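Local coordinates for 6-carboxyhexanoate--CoA ligase (Aquifex aeolicus, PDB 5TV6), which is a pimeloyl-CoA synthase of the BioW family, an acid–CoA ligase modelled here with pimelic acid bound, at residues S5-A10 with N47-K52. Residues are numbered along the deposited sequence; the frame is centred on the assembly and turned at random.
Sequences SVRMRA and NVKVEK
The backbone O of K49 is gripped twice: R7 N donates to it over 2.9 Å, and a water that bridges to S5 OG donates to the same oxygen. K49 N returns a bond to R7 O, and that carbonyl takes a second water, which accepts from N47 ND2. Matching two-bond rings join S5 with E51 and R9 with N47, making a regular antiparallel ladder of six bonds between segments whose axes come within 4.6 Å. In the non-hydrogen-bonded pairs V6–V50 and M8–V48, CA-H...O contacts fill the gaps, as from V50 CA to S5 O (3.2 Å).

The two faces differ sharply. On one, V48 straddles two neighbours, its CG1 meeting V6 CG1 at 3.9 Å and its CG2 meeting M8 CG at 4.1 Å; V6 and selenomethionine M8 also pack on L36 of helix 26-38. On the other face, R9 and N47 run side by side. The turn about R9 CA-CB (chi1 74°) and the extended chain beyond it bring the guanidinium alongside N47, whose CB sits over the centre of one guanidinium face, 3.8 Å from R9 NH2; the N47 amide stacks with its plane 15° from that of the guanidinium. Farther along, K49 NZ forms a salt bridge with E51 OE1 (3.0 Å), and a water links that oxygen to the guanidinium edge at R7 NH1. S5 OG also bonds to E21 of strand 15-25, on the other side of the central strand.

Strand 45-52 is an outermost strand of this three-stranded antiparallel sheet, which has an apolar face, from which V6 and M8 reach helix 26-38, and a polar, largely charged face opposite, where E51 probably offsets the nearby positive charges of K49 and R7.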
ATOM      1  N   SER A   5      -9.218  -1.155 -16.737  1.00 39.40           N
ATOM      2  CA  SER A   5      -8.587  -0.460 -15.629  1.00 38.82           C
ATOM      3  C   SER A   5      -9.052   0.994 -15.612  1.00 40.88           C
ATOM      4  O   SER A   5      -8.959   1.688 -16.629  1.00 38.91           O
ATOM      5  CB  SER A   5      -7.068  -0.542 -15.774  1.00 40.40           C
ATOM      6  OG  SER A   5      -6.420   0.439 -14.999  1.00 42.01           O
ATOM      7  N   VAL A   6      -9.560   1.442 -14.463  1.00 37.83           N
ATOM      8  CA  VAL A   6     -10.013   2.817 -14.258  1.00 34.49           C
ATOM      9  C   VAL A   6      -9.129   3.457 -13.194  1.00 37.31           C
ATOM     10  O   VAL A   6      -9.169   3.053 -12.023  1.00 34.60           O
ATOM     11  CB  VAL A   6     -11.484   2.885 -13.822  1.00 37.43           C
ATOM     12  CG1 VAL A   6     -11.946   4.355 -13.751  1.00 30.68           C
ATOM     13  CG2 VAL A   6     -12.383   2.032 -14.732  1.00 32.42           C
ATOM     14  N   ARG A   7      -8.358   4.473 -13.589  1.00 35.99           N
ATOM     15  CA  ARG A   7      -7.405   5.129 -12.700  1.00 36.29           C
ATOM     16  C   ARG A   7      -7.722   6.610 -12.586  1.00 34.17           C
ATOM     17  O   ARG A   7      -7.648   7.341 -13.577  1.00 30.55           O
ATOM     18  CB  ARG A   7      -5.977   4.929 -13.195  1.00 36.83           C
ATOM     19  CG  ARG A   7      -5.522   3.513 -13.018  1.00 36.76           C
ATOM     20  CD  ARG A   7      -4.159   3.329 -13.594  1.00 46.83           C
ATOM     21  NE  ARG A   7      -3.129   4.005 -12.818  1.00 47.97           N
ATOM     22  CZ  ARG A   7      -1.954   4.354 -13.330  1.00 57.18           C
ATOM     23  NH1 ARG A   7      -1.699   4.094 -14.614  1.00 56.50           N
ATOM     24  NH2 ARG A   7      -1.046   4.963 -12.571  1.00 58.02           N
HETATM   25  N   MSE A   8      -8.037   7.044 -11.371  1.00 32.19           N
HETATM   26  CA  MSE A   8      -8.432   8.403 -11.081  1.00 26.45           C
HETATM   27  C   MSE A   8      -7.397   9.069 -10.190  1.00 31.38           C
HETATM   28  O   MSE A   8      -6.906   8.458  -9.244  1.00 31.38           O
HETATM   29  CB  MSE A   8      -9.812   8.413 -10.411  1.00 26.40           C
HETATM   30  CG  MSE A   8     -10.352   9.782 -10.027  1.00 29.70           C
HETATM   31 SE   MSE A   8      -9.559  10.590  -8.382  1.00 48.64          SE
HETATM   32  CE  MSE A   8     -10.527   9.503  -7.047  1.00 33.16           C
ATOM     33  N   ARG A   9      -7.070  10.326 -10.489  1.00 32.73           N
ATOM     34  CA  ARG A   9      -6.291  11.170  -9.594  1.00 32.98           C
ATOM     35  C   ARG A   9      -6.907  12.569  -9.586  1.00 33.55           C
ATOM     36  O   ARG A   9      -7.452  13.031 -10.593  1.00 32.90           O
ATOM     37  CB  ARG A   9      -4.815  11.219 -10.000  1.00 27.67           C
ATOM     38  CG  ARG A   9      -4.563  12.057 -11.210  1.00 36.33           C
ATOM     39  CD  ARG A   9      -3.090  12.347 -11.428  1.00 44.10           C
ATOM     40  NE  ARG A   9      -2.906  13.088 -12.670  1.00 47.48           N
ATOM     41  CZ  ARG A   9      -2.869  12.497 -13.860  1.00 49.94           C
ATOM     42  NH1 ARG A   9      -2.994  11.174 -13.931  1.00 45.52           N
ATOM     43  NH2 ARG A   9      -2.712  13.215 -14.968  1.00 46.88           N
ATOM     44  N   ALA A  10      -6.853  13.234  -8.429  1.00 34.69           N
ATOM     45  CA  ALA A  10      -7.463  14.547  -8.267  1.00 30.00           C
ATOM     46  C   ALA A  10      -6.546  15.453  -7.458  1.00 33.32           C
ATOM     47  O   ALA A  10      -5.731  14.991  -6.658  1.00 35.36           O
ATOM     48  CB  ALA A  10      -8.828  14.447  -7.593  1.00 27.70           C
ATOM     49  N   ASN A  47      -8.197  13.736 -13.301  1.00 28.84           N
ATOM     50  CA  ASN A  47      -7.996  12.928 -14.495  1.00 29.28           C
ATOM     51  C   ASN A  47      -8.459  11.500 -14.255  1.00 30.14           C
ATOM     52  O   ASN A  47      -8.101  10.889 -13.249  1.00 32.26           O
ATOM     53  CB  ASN A  47      -6.541  12.928 -14.928  1.00 32.96           C
ATOM     54  CG  ASN A  47      -6.403  12.573 -16.373  1.00 35.28           C
ATOM     55  OD1 ASN A  47      -6.521  13.436 -17.249  1.00 36.19           O
ATOM     56  ND2 ASN A  47      -6.210  11.291 -16.647  1.00 33.25           N
ATOM     57  N   VAL A  48      -9.258  10.973 -15.178  1.00 32.44           N
ATOM     58  CA  VAL A  48      -9.697   9.579 -15.161  1.00 30.30           C
ATOM     59  C   VAL A  48      -9.182   8.907 -16.429  1.00 32.35           C
ATOM     60  O   VAL A  48      -9.445   9.375 -17.543  1.00 32.06           O
ATOM     61  CB  VAL A  48     -11.222   9.454 -15.066  1.00 26.69           C
ATOM     62  CG1 VAL A  48     -11.605   8.006 -15.034  1.00 24.34           C
ATOM     63  CG2 VAL A  48     -11.712  10.140 -13.832  1.00 28.31           C
ATOM     64  N   LYS A  49      -8.435   7.825 -16.258  1.00 35.80           N
ATOM     65  CA  LYS A  49      -7.783   7.109 -17.349  1.00 34.32           C
ATOM     66  C   LYS A  49      -8.378   5.711 -17.379  1.00 35.69           C
ATOM     67  O   LYS A  49      -8.213   4.947 -16.420  1.00 38.03           O
ATOM     68  CB  LYS A  49      -6.266   7.062 -17.131  1.00 34.71           C
ATOM     69  CG  LYS A  49      -5.469   6.456 -18.261  1.00 45.92           C
ATOM     70  CD  LYS A  49      -4.016   6.188 -17.843  1.00 59.06           C
ATOM     71  CE  LYS A  49      -3.083   6.129 -19.055  1.00 62.56           C
ATOM     72  NZ  LYS A  49      -2.295   4.864 -19.131  1.00 59.82           N
ATOM     73  N   VAL A  50      -9.106   5.391 -18.445  1.00 31.82           N
ATOM     74  CA  VAL A  50      -9.705   4.075 -18.626  1.00 33.04           C
ATOM     75  C   VAL A  50      -8.905   3.342 -19.694  1.00 38.59           C
ATOM     76  O   VAL A  50      -8.679   3.873 -20.787  1.00 39.12           O
ATOM     77  CB  VAL A  50     -11.191   4.163 -19.010  1.00 29.44           C
ATOM     78  CG1 VAL A  50     -11.768   2.774 -19.177  1.00 35.80           C
ATOM     79  CG2 VAL A  50     -11.975   4.931 -17.977  1.00 24.89           C
ATOM     80  N   GLU A  51      -8.468   2.128 -19.374  1.00 40.38           N
ATOM     81  CA  GLU A  51      -7.610   1.358 -20.266  1.00 43.34           C
ATOM     82  C   GLU A  51      -8.068  -0.093 -20.257  1.00 44.35           C
ATOM     83  O   GLU A  51      -8.364  -0.653 -19.194  1.00 42.86           O
ATOM     84  CB  GLU A  51      -6.151   1.492 -19.834  1.00 42.37           C
ATOM     85  CG  GLU A  51      -5.148   0.663 -20.578  1.00 47.50           C
ATOM     86  CD  GLU A  51      -3.732   0.951 -20.083  1.00 60.52           C
ATOM     87  OE1 GLU A  51      -3.421   2.149 -19.895  1.00 64.15           O
ATOM     88  OE2 GLU A  51      -2.948  -0.005 -19.846  1.00 60.17           O
ATOM     89  N   LYS A  52      -8.182  -0.680 -21.441  1.00 48.48           N
ATOM     90  CA  LYS A  52      -8.615  -2.065 -21.539  1.00 50.85           C
ATOM     91  C   LYS A  52      -7.463  -2.983 -21.153  1.00 50.85           C
ATOM     92  O   LYS A  52      -6.303  -2.742 -21.516  1.00 54.97           O
ATOM     93  CB  LYS A  52      -9.114  -2.384 -22.950  1.00 51.65           C
ATOM     94  CG  LYS A  52      -9.383  -3.867 -23.175  1.00 55.13           C
ATOM     95  CD  LYS A  52      -9.039  -4.280 -24.593  1.00 59.82           C
ATOM     96  CE  LYS A  52      -9.961  -3.584 -25.562  1.00 63.23           C
ATOM     97  NZ  LYS A  52     -11.372  -3.767 -25.111  1.00 65.63           N
TER
HETATM   98  O   HOH W   1      -6.030   2.746 -16.383  1.00 43.13           O
HETATM   99  O   HOH W   2      -5.500   9.453 -14.089  1.00 35.49           O
HETATM  100  O   HOH W   3      -3.624   2.779 -16.897  1.00 50.43           O